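Local structure of cytidylyltransferase (Leptospira borgpetersenii serovar Hardjo-bovis, 6OEW) at residues A[64-67]-A[68-72]; A[38-41]-A[42-46]; A[89-92]-A[93-97]; A[205-208]-A[209-213]. The protein probably acts as a metal-dependent nucleotidyltransferase of the cytidylyltransferase family, transferring a nucleotidyl group to an acceptor substrate. One frame throughout, in Å; residues are numbered along the deposited sequence. Where two conformers were deposited one is given.

Contact 1 (A[64-67]-A[68-72])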
loop_
_atom_site.group_PDB
_atom_site.type_symbol
_atom_site.label_atom_id
_atom_site.label_comp_id
_atom_site.label_asym_id
_atom_site.label_seq_id
_atom_site.Cartn_x
_atom_site.Cartn_y
_atom_site.Cartn_z
ATOM N N ASP A 64 19.206 0.613 0.193
ATOM C CA ASP A 64 17.998 1.217 0.720
ATOM C C ASP A 64 18.289 2.444 1.566
ATOM O O ASP A 64 17.358 3.002 2.170
ATOM C CB ASP A 64 17.210 0.176 1.494
ATOM C CG ASP A 64 16.435 -0.742 0.566
ATOM O OD1 ASP A 64 15.778 -0.220 -0.364
ATOM O OD2 ASP A 64 16.493 -1.964 0.751
ATOM N N ASP A 65 19.554 2.871 1.627
ATOM C CA ASP A 65 19.834 4.245 2.018
ATOM C C ASP A 65 19.021 5.206 1.159
ATOM O O ASP A 65 18.576 6.254 1.640
ATOM C CB ASP A 65 21.330 4.557 1.882
ATOM C CG ASP A 65 22.202 3.765 2.859
ATOM O OD1 ASP A 65 21.681 2.931 3.639
ATOM O OD2 ASP A 65 23.432 3.966 2.819
ATOM N N LYS A 66 18.809 4.856 -0.112
ATOM C CA LYS A 66 17.996 5.694 -0.985
ATOM C C LYS A 66 16.556 5.759 -0.486
ATOM O O LYS A 66 15.958 6.839 -0.440
ATOM C CB LYS A 66 18.059 5.164 -2.418
ATOM C CG LYS A 66 17.331 6.027 -3.441
ATOM C CD LYS A 66 17.905 7.427 -3.467
ATOM C CE LYS A 66 17.132 8.314 -4.424
ATOM N NZ LYS A 66 17.438 9.760 -4.219
ATOM N N THR A 67 15.992 4.610 -0.100
ATOM C CA THR A 67 14.636 4.566 0.459
ATOM C C THR A 67 14.540 5.397 1.730
ATOM O O THR A 67 13.597 6.187 1.902
ATOM C CB THR A 67 14.244 3.102 0.721
ATOM O OG1 THR A 67 14.641 2.305 -0.416
ATOM C CG2 THR A 67 12.710 2.935 0.946
ATOM N N GLU A 68 15.508 5.240 2.634
ATOM C CA GLU A 68 15.524 6.076 3.828
ATOM C C GLU A 68 15.598 7.555 3.454
ATOM O O GLU A 68 14.894 8.389 4.046
ATOM C CB GLU A 68 16.690 5.672 4.732
ATOM C CG GLU A 68 16.827 6.529 5.970
ATOM C CD GLU A 68 18.051 6.200 6.780
ATOM O OE1 GLU A 68 18.814 5.283 6.383
ATOM O OE2 GLU A 68 18.262 6.866 7.812
ATOM N N GLU A 69 16.418 7.893 2.450
ATOM C CA GLU A 69 16.575 9.288 2.041
ATOM C C GLU A 69 15.256 9.870 1.544
ATOM O O GLU A 69 14.897 11.010 1.880
ATOM C CB GLU A 69 17.639 9.414 0.951
ATOM C CG GLU A 69 17.540 10.721 0.161
ATOM C CD GLU A 69 18.431 10.751 -1.091
ATOM O OE1 GLU A 69 19.470 10.056 -1.116
ATOM O OE2 GLU A 69 18.079 11.473 -2.050
ATOM N N ILE A 70 14.533 9.104 0.727
ATOM C CA ILE A 70 13.255 9.560 0.199
ATOM C C ILE A 70 12.253 9.753 1.336
ATOM O O ILE A 70 11.572 10.785 1.412
ATOM C CB ILE A 70 12.739 8.570 -0.863
ATOM C CG1 ILE A 70 13.605 8.620 -2.130
ATOM C CG2 ILE A 70 11.255 8.824 -1.194
ATOM C CD1 ILE A 70 13.305 7.488 -3.101
ATOM N N ALA A 71 12.181 8.788 2.261
ATOM C CA ALA A 71 11.270 8.929 3.393
ATOM C C ALA A 71 11.623 10.145 4.234
ATOM O O ALA A 71 10.733 10.884 4.677
ATOM C CB ALA A 71 11.290 7.663 4.251
ATOM N N LYS A 72 12.919 10.371 4.474
ATOM C CA LYS A 72 13.321 11.483 5.328
ATOM C C LYS A 72 13.014 12.820 4.670
ATOM O O LYS A 72 12.620 13.771 5.354
ATOM C CB LYS A 72 14.808 11.384 5.686
ATOM C CG LYS A 72 15.072 10.501 6.903
ATOM C CD LYS A 72 16.303 10.949 7.678
ATOM C CE LYS A 72 17.459 9.985 7.498
ATOM N NZ LYS A 72 18.539 10.253 8.495
#
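Backbone bonds from Glu68, Glu69, Ile70 and Ala71 back to the carbonyls of Asp64, Asp65, Lys66 and Thr67 set one turn of alpha-helix against the next; Glu68 N lies 2.9 Å from Asp64 O, at an N-H...O angle of 170°. On the outer side, the aliphatic chain of Lys66 is bent at chi2 (59°), which carries its ammonium along the helix to Glu69. Lys66 NZ sits 2.8 Å from Glu69 OE2 in a salt bridge, the ammonium lying above the carboxylate, 61° out of its plane. Lys66 CE also passes 4.1 Å from Ile70 CD1, so the same chain serves a charged and an apolar neighbour. On the inner side, Thr67 OG1 donates to Asp64 OD1 at 2.8 Å, meeting it on the anti side. The Asp64 carboxylate has further donors in Met19 N and Thr59 OG1, which satisfies this buried group. Asp65 and Glu68 both bridge to Arg80 of strand 77-81. Helix 65-73 is the connection of a beta-alpha-beta unit between strands 54-59 and 77-81: Thr67 and Ala71 rest on Val56, while Thr67 and Ile70 meet Leu38 of helix 37-45.

Contact 2 (A[38-41]-A[42-46]). With EDO (1,2-ethanediol), chain D.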
loop_
_atom_site.group_PDB
_atom_site.type_symbol
_atom_site.label_atom_id
_atom_site.label_comp_id
_atom_site.label_asym_id
_atom_site.label_seq_id
_atom_site.Cartn_x
_atom_site.Cartn_y
_atom_site.Cartn_z
ATOM N N LEU A 38 8.042 6.853 -4.797
ATOM C CA LEU A 38 7.724 6.716 -3.376
ATOM C C LEU A 38 7.397 8.064 -2.742
ATOM O O LEU A 38 6.474 8.156 -1.918
ATOM C CB LEU A 38 8.880 6.041 -2.632
ATOM C CG LEU A 38 8.671 5.811 -1.121
ATOM C CD1 LEU A 38 7.347 5.090 -0.791
ATOM C CD2 LEU A 38 9.833 5.020 -0.550
ATOM N N GLY A 39 8.124 9.126 -3.109
ATOM C CA GLY A 39 7.802 10.445 -2.563
ATOM C C GLY A 39 6.396 10.909 -2.917
ATOM O O GLY A 39 5.686 11.495 -2.088
ATOM N N PHE A 40 5.974 10.655 -4.155
ATOM C CA PHE A 40 4.607 10.954 -4.566
ATOM C C PHE A 40 3.592 10.255 -3.670
ATOM O O PHE A 40 2.588 10.860 -3.257
ATOM C CB PHE A 40 4.420 10.522 -6.022
ATOM C CG PHE A 40 3.307 11.225 -6.724
ATOM C CD1 PHE A 40 3.582 12.265 -7.607
ATOM C CD2 PHE A 40 1.984 10.857 -6.509
ATOM C CE1 PHE A 40 2.564 12.925 -8.275
ATOM C CE2 PHE A 40 0.949 11.532 -7.179
ATOM C CZ PHE A 40 1.241 12.564 -8.048
ATOM N N MET A 41 3.821 8.973 -3.389
ATOM C CA MET A 41 2.938 8.214 -2.508
ATOM C C MET A 41 2.858 8.843 -1.122
ATOM O O MET A 41 1.767 9.012 -0.561
ATOM C CB MET A 41 3.423 6.771 -2.408
ATOM C CG MET A 41 2.414 5.836 -1.742
ATOM S SD MET A 41 3.135 4.200 -1.508
ATOM C CE MET A 41 1.749 3.356 -0.708
ATOM N N LEU A 42 4.011 9.196 -0.558
ATOM C CA LEU A 42 4.036 9.802 0.764
ATOM C C LEU A 42 3.277 11.126 0.771
ATOM O O LEU A 42 2.522 11.405 1.706
ATOM C CB LEU A 42 5.484 9.977 1.221
ATOM C CG LEU A 42 6.277 8.673 1.440
ATOM C CD1 LEU A 42 7.704 8.965 1.877
ATOM C CD2 LEU A 42 5.597 7.787 2.481
ATOM N N GLU A 43 3.426 11.933 -0.283
ATOM C CA GLU A 43 2.674 13.187 -0.355
ATOM C C GLU A 43 1.169 12.937 -0.397
ATOM O O GLU A 43 0.394 13.686 0.214
ATOM C CB GLU A 43 3.113 14.003 -1.569
ATOM C CG GLU A 43 4.501 14.579 -1.427
ATOM C CD GLU A 43 4.798 15.613 -2.477
ATOM O OE1 GLU A 43 3.933 16.465 -2.750
ATOM O OE2 GLU A 43 5.900 15.561 -3.050
ATOM N N ARG A 44 0.736 11.881 -1.098
ATOM C CA ARG A 44 -0.685 11.544 -1.127
ATOM C C ARG A 44 -1.183 11.071 0.236
ATOM O O ARG A 44 -2.323 11.362 0.625
ATOM C CB ARG A 44 -0.938 10.496 -2.209
ATOM C CG ARG A 44 -0.911 11.133 -3.600
ATOM C CD ARG A 44 -1.181 10.141 -4.713
ATOM N NE ARG A 44 -2.523 9.549 -4.672
ATOM C CZ ARG A 44 -3.639 10.142 -5.092
ATOM N NH1 ARG A 44 -3.629 11.386 -5.566
ATOM N NH2 ARG A 44 -4.788 9.480 -5.038
ATOM N N LEU A 45 -0.348 10.362 0.982
ATOM C CA LEU A 45 -0.752 9.894 2.303
ATOM C C LEU A 45 -0.718 10.994 3.357
ATOM O O LEU A 45 -1.290 10.807 4.436
ATOM C CB LEU A 45 0.136 8.727 2.728
ATOM C CG LEU A 45 -0.111 7.466 1.913
ATOM C CD1 LEU A 45 1.013 6.463 2.137
ATOM C CD2 LEU A 45 -1.409 6.853 2.336
ATOM N N LYS A 46 -0.065 12.127 3.074
ATOM C CA LYS A 46 -0.116 13.255 4.000
ATOM C C LYS A 46 -1.533 13.766 4.192
ATOM O O LYS A 46 -1.806 14.420 5.203
ATOM C CB LYS A 46 0.779 14.399 3.516
HETATM C C1 EDO D . -5.953 12.648 -1.705
HETATM O O1 EDO D . -6.718 12.354 -0.524
HETATM C C2 EDO D . -5.199 11.405 -2.193
HETATM O O2 EDO D . -4.431 10.849 -1.114
#
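Helix 37-45 packs between the central sheet and the loops near the metal site, and Leu38, Met41, Leu42 and Leu45 form its buried face. The side chain of Met41 is about 7 Å from that of Asp108, a magnesium-binding residue. Met41 and Leu45, one turn apart, lie side by side and point the same way, with Met41 CG 4.2 Å from Leu45 CD1. Leu38 CD1 reaches Leu42 CG at 4.4 Å, a looser apolar contact. The turns are joined by bonds from Leu42, Glu43, Arg44 and Leu45 to the carbonyls four residues back; Leu42 N, for example, lies 3.0 Å from Leu38 O. Along the chain this helix, with the small hairpin 31-36 before it, links strands 11-16 and 54-59, parallel neighbours in the sheet. Met41 and Leu45 rest on Ile15 and Leu105, Leu42 on Ile15, while Leu38 meets Thr67 and Ile70 of helix 65-73. On a different side of the helix, Phe40 CG is anti to the backbone N (chi1 -157°), which swings the ring across the arginine chain, so that Arg44 CD meets the ring edge near its plane, 3.5 Å from Phe40 CE2. The ring and guanidinium planes are 21° apart, yet it is the arginine methylene that touches the ring. The guanidinium itself is fixed elsewhere: Arg44 NE donates to Ile112 O, Arg44 NH1 to Phe222 O, and the group forms a cation-pi contact with Phe222. An ethanediol molecule, probably from the crystallisation liquor, places C2 over one guanidinium face, 3.4 Å above the plane, while its O2 donates to Arg44 O at 2.8 Å.

Contact 3 (A[89-92]-A[93-97])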
loop_
_atom_site.group_PDB
_atom_site.type_symbol
_atom_site.label_atom_id
_atom_site.label_comp_id
_atom_site.label_asym_id
_atom_site.label_seq_id
_atom_site.Cartn_x
_atom_site.Cartn_y
_atom_site.Cartn_z
ATOM N N ARG A 89 9.534 -7.824 9.915
ATOM C CA ARG A 89 9.722 -6.389 9.707
ATOM C C ARG A 89 8.515 -5.597 10.205
ATOM O O ARG A 89 8.675 -4.551 10.854
ATOM C CB ARG A 89 9.976 -6.081 8.234
ATOM C CG ARG A 89 10.678 -4.735 8.016
ATOM C CD ARG A 89 10.545 -4.202 6.583
ATOM N NE ARG A 89 11.141 -5.121 5.611
ATOM C CZ ARG A 89 11.025 -4.970 4.296
ATOM N NH1 ARG A 89 10.350 -3.921 3.801
ATOM N NH2 ARG A 89 11.597 -5.861 3.478
ATOM N N TYR A 90 7.297 -6.077 9.909
ATOM C CA TYR A 90 6.094 -5.365 10.353
ATOM C C TYR A 90 5.887 -5.512 11.850
ATOM O O TYR A 90 5.410 -4.581 12.514
ATOM C CB TYR A 90 4.858 -5.874 9.620
ATOM C CG TYR A 90 4.557 -5.095 8.381
ATOM C CD1 TYR A 90 5.269 -5.333 7.209
ATOM C CD2 TYR A 90 3.576 -4.102 8.379
ATOM C CE1 TYR A 90 5.013 -4.615 6.065
ATOM C CE2 TYR A 90 3.311 -3.374 7.239
ATOM C CZ TYR A 90 4.044 -3.634 6.087
ATOM O OH TYR A 90 3.778 -2.901 4.952
ATOM N N LEU A 91 6.201 -6.685 12.399
ATOM C CA LEU A 91 6.022 -6.875 13.833
ATOM C C LEU A 91 7.027 -6.026 14.610
ATOM O O LEU A 91 6.668 -5.366 15.591
ATOM C CB LEU A 91 6.145 -8.361 14.180
ATOM C CG LEU A 91 5.736 -8.814 15.575
ATOM C CD1 LEU A 91 4.351 -8.300 15.916
ATOM C CD2 LEU A 91 5.787 -10.322 15.674
ATOM N N ASP A 92 8.287 -6.002 14.159
ATOM C CA ASP A 92 9.288 -5.128 14.772
ATOM C C ASP A 92 8.826 -3.665 14.748
ATOM O O ASP A 92 8.872 -2.960 15.767
ATOM C CB ASP A 92 10.626 -5.243 14.031
ATOM C CG ASP A 92 11.412 -6.527 14.332
ATOM O OD1 ASP A 92 11.054 -7.303 15.229
ATOM O OD2 ASP A 92 12.423 -6.752 13.619
ATOM N N ALA A 93 8.385 -3.193 13.578
ATOM C CA ALA A 93 7.986 -1.798 13.440
ATOM C C ALA A 93 6.775 -1.480 14.310
ATOM O O ALA A 93 6.744 -0.445 14.985
ATOM C CB ALA A 93 7.676 -1.481 11.979
ATOM N N ALA A 94 5.764 -2.357 14.298
ATOM C CA ALA A 94 4.551 -2.096 15.073
ATOM C C ALA A 94 4.857 -2.016 16.561
ATOM O O ALA A 94 4.336 -1.144 17.275
ATOM C CB ALA A 94 3.509 -3.176 14.797
ATOM N N LYS A 95 5.708 -2.916 17.054
ATOM C CA LYS A 95 6.081 -2.851 18.462
ATOM C C LYS A 95 6.916 -1.609 18.754
ATOM O O LYS A 95 6.731 -0.960 19.792
ATOM C CB LYS A 95 6.846 -4.109 18.866
ATOM C CG LYS A 95 6.036 -5.401 18.916
ATOM C CD LYS A 95 6.989 -6.544 19.318
ATOM C CE LYS A 95 6.444 -7.925 18.981
ATOM N NZ LYS A 95 7.556 -8.953 18.899
ATOM N N THR A 96 7.860 -1.281 17.862
ATOM C CA THR A 96 8.689 -0.091 18.040
ATOM C C THR A 96 7.835 1.165 18.193
ATOM O O THR A 96 8.107 2.011 19.050
ATOM C CB THR A 96 9.645 0.053 16.855
ATOM O OG1 THR A 96 10.637 -0.971 16.932
ATOM C CG2 THR A 96 10.328 1.416 16.836
ATOM N N TYR A 97 6.796 1.297 17.379
ATOM C CA TYR A 97 5.985 2.506 17.366
ATOM C C TYR A 97 4.693 2.362 18.156
ATOM O O TYR A 97 3.838 3.251 18.080
ATOM C CB TYR A 97 5.696 2.916 15.921
ATOM C CG TYR A 97 6.965 3.218 15.160
ATOM C CD1 TYR A 97 7.687 4.380 15.416
ATOM C CD2 TYR A 97 7.457 2.341 14.189
ATOM C CE1 TYR A 97 8.861 4.661 14.739
ATOM C CE2 TYR A 97 8.633 2.608 13.523
ATOM C CZ TYR A 97 9.333 3.775 13.799
ATOM O OH TYR A 97 10.504 4.068 13.130
#
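Leu91 and Lys95 touch through their aliphatic parts: Lys95 CE lies 3.6 Å from Leu91 CG and 3.7 Å from Leu91 CD1. Lys95 CG is anti to its carbonyl carbon (chi1 -70°), and the extended chain runs back over the preceding turn to cross the leucine branch; Lys95 NZ ends 3.9 Å from Leu91 CD2. One residue further on, Asp92 O accepts two donors from Thr96. The amide Thr96 N bonds at 2.9 Å, and Thr96 OG1, also 2.9 Å from Asp92 O, comes from above the carbonyl plane, 42° out of it. The hydroxyl is thus folded back onto the preceding turn, while Thr96 CG2 lies 3.8 Å above the centre of the Tyr97 ring, at the residue where helical geometry is lost. Helix 86-96 connects strands 77-81 and 101-106, which are separated in the parallel part of the sheet by strands 54-59 and 11-16, a crossover of the Rossmann-like type. Small Ala93 and Ala94 allow close approach to Leu57 of strand 54-59 (Ala93) and Ile102 of strand 101-106 (Ala94), and Ala93 also meets Phe79. Beyond this shell, Leu91 packs on Leu153 and Glu157 of helix 153-162. Arg89 is held by a bond from NE to Ser82 O, and Tyr90 OH is bonded to Leu14 O.

Contact 4 (A[205-208]-A[209-213])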
loop_
_atom_site.group_PDB
_atom_site.type_symbol
_atom_site.label_atom_id
_atom_site.label_comp_id
_atom_site.label_asym_id
_atom_site.label_seq_id
_atom_site.Cartn_x
_atom_site.Cartn_y
_atom_site.Cartn_z
ATOM N N GLU A 205 5.930 -0.197 -18.697
ATOM C CA GLU A 205 4.619 0.160 -19.229
ATOM C C GLU A 205 3.694 0.675 -18.117
ATOM O O GLU A 205 2.881 1.584 -18.343
ATOM C CB GLU A 205 4.005 -1.053 -19.929
ATOM C CG GLU A 205 4.736 -1.503 -21.196
ATOM C CD GLU A 205 6.095 -2.170 -20.931
ATOM O OE1 GLU A 205 6.272 -2.810 -19.867
ATOM O OE2 GLU A 205 6.990 -2.047 -21.799
ATOM N N ASP A 206 3.791 0.099 -16.913
ATOM C CA ASP A 206 3.034 0.639 -15.781
ATOM C C ASP A 206 3.438 2.079 -15.518
ATOM O O ASP A 206 2.590 2.960 -15.307
ATOM C CB ASP A 206 3.297 -0.175 -14.514
ATOM C CG ASP A 206 2.637 -1.536 -14.518
ATOM O OD1 ASP A 206 1.715 -1.790 -15.317
ATOM O OD2 ASP A 206 3.065 -2.366 -13.692
ATOM N N TYR A 207 4.751 2.305 -15.461
ATOM C CA TYR A 207 5.332 3.619 -15.240
ATOM C C TYR A 207 4.817 4.632 -16.251
ATOM O O TYR A 207 4.466 5.758 -15.886
ATOM C CB TYR A 207 6.859 3.494 -15.314
ATOM C CG TYR A 207 7.673 4.742 -15.045
ATOM C CD1 TYR A 207 7.420 5.552 -13.928
ATOM C CD2 TYR A 207 8.723 5.084 -15.877
ATOM C CE1 TYR A 207 8.200 6.700 -13.686
ATOM C CE2 TYR A 207 9.503 6.197 -15.641
ATOM C CZ TYR A 207 9.248 7.004 -14.546
ATOM O OH TYR A 207 10.048 8.122 -14.353
ATOM N N GLU A 208 4.833 4.275 -17.539
ATOM C CA GLU A 208 4.356 5.185 -18.578
ATOM C C GLU A 208 2.885 5.520 -18.370
ATOM O O GLU A 208 2.465 6.671 -18.536
ATOM C CB GLU A 208 4.551 4.553 -19.958
ATOM C CG GLU A 208 6.006 4.220 -20.321
ATOM C CD GLU A 208 6.143 3.427 -21.622
ATOM O OE1 GLU A 208 5.145 2.852 -22.105
ATOM O OE2 GLU A 208 7.260 3.377 -22.163
ATOM N N THR A 209 2.089 4.501 -18.038
ATOM C CA THR A 209 0.670 4.693 -17.724
ATOM C C THR A 209 0.490 5.656 -16.557
ATOM O O THR A 209 -0.324 6.593 -16.614
ATOM C CB THR A 209 0.040 3.337 -17.378
ATOM O OG1 THR A 209 0.127 2.468 -18.515
ATOM C CG2 THR A 209 -1.449 3.495 -16.939
ATOM N N LEU A 210 1.216 5.414 -15.469
ATOM C CA LEU A 210 1.077 6.248 -14.282
ATOM C C LEU A 210 1.552 7.665 -14.559
ATOM O O LEU A 210 0.968 8.633 -14.063
ATOM C CB LEU A 210 1.859 5.632 -13.121
ATOM C CG LEU A 210 1.309 4.293 -12.614
ATOM C CD1 LEU A 210 2.331 3.625 -11.739
ATOM C CD2 LEU A 210 0.012 4.512 -11.819
ATOM N N LYS A 211 2.611 7.804 -15.355
ATOM C CA LYS A 211 3.063 9.142 -15.720
ATOM C C LYS A 211 1.991 9.881 -16.503
ATOM O O LYS A 211 1.781 11.085 -16.305
ATOM C CB LYS A 211 4.365 9.048 -16.519
ATOM C CG LYS A 211 5.577 8.935 -15.607
ATOM C CD LYS A 211 6.894 8.613 -16.379
ATOM C CE LYS A 211 6.974 9.142 -17.781
ATOM N NZ LYS A 211 8.291 8.747 -18.467
ATOM N N SER A 212 1.288 9.175 -17.384
ATOM C CA SER A 212 0.215 9.819 -18.127
ATOM C C SER A 212 -0.933 10.219 -17.200
ATOM O O SER A 212 -1.470 11.328 -17.314
ATOM C CB SER A 212 -0.258 8.890 -19.237
ATOM O OG SER A 212 0.757 8.767 -20.211
ATOM N N CYS A 213 -1.280 9.346 -16.253
ATOM C CA CYS A 213 -2.326 9.630 -15.277
ATOM C C CYS A 213 -2.112 10.968 -14.591
ATOM O O CYS A 213 -3.002 11.832 -14.589
ATOM C CB CYS A 213 -2.369 8.531 -14.212
ATOM S SG CYS A 213 -3.150 7.014 -14.703
HETATM O O HOH W 1 10.386 9.454 -16.496
#
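Tyr207 and Lys211, one turn apart on helix 204-214, form a CH-pi contact on the outer side of this C-terminal part of the GT-A-like fold, whereas Thr209 and Leu210 belong to the packed side. There, Glu205 O takes two donors from Thr209, OG1 at 2.9 Å and the amide N at 3.0 Å, and they arrive from opposite faces of the carbonyl plane. Thr209 OG1 also accepts from Gln239 N, joining the helix to the chain near the C terminus. Leu210 CG is 3.3 Å from Asp206 O, and this side chain packs on Leu111 and Phe32. Buried Asp206 is satisfied by Asn240 ND2 and Asp202 N.

Toward solvent, packing is thinner: Glu205 and Lys211 are exposed. Lys211 CD lies over one face of the Tyr207 ring, 3.5 Å from the ring centroid and 17° off the normal, offset toward the hydroxyl end; a chi3 of 31°, far from staggered, bends the chain there. Tyr207 OH is bonded to Pro31 O, which steadies the ring, and Lys211 NZ donates at 3.0 Å to a water that lies an unusually short 2.5 Å from Tyr207 OH.

Overall arrangement
From the N terminus, contact 2 (38-46) comes first, then contact 1 (64-72), contact 3 (89-97) and contact 4 (205-213). Each is a local turn-to-turn contact in one helix, so none closes a long loop and none nests in or crosses another. Contacts 1 and 2 touch: Ile70 CG2 is 3.7 Å from Gly39 N. They pack on one face of the sheet. Contact 3 lies on the other face, since it meets Val55 and Leu57 where contact 1 meets Val56 and Thr58. Contact 4 ties strand 31-32 to helix 224-233 and the chain near Gln239; its nearest atoms come within about 7 Å of contact 2, but its centre is about 33 Å from that of contact 3, across the chain's centre.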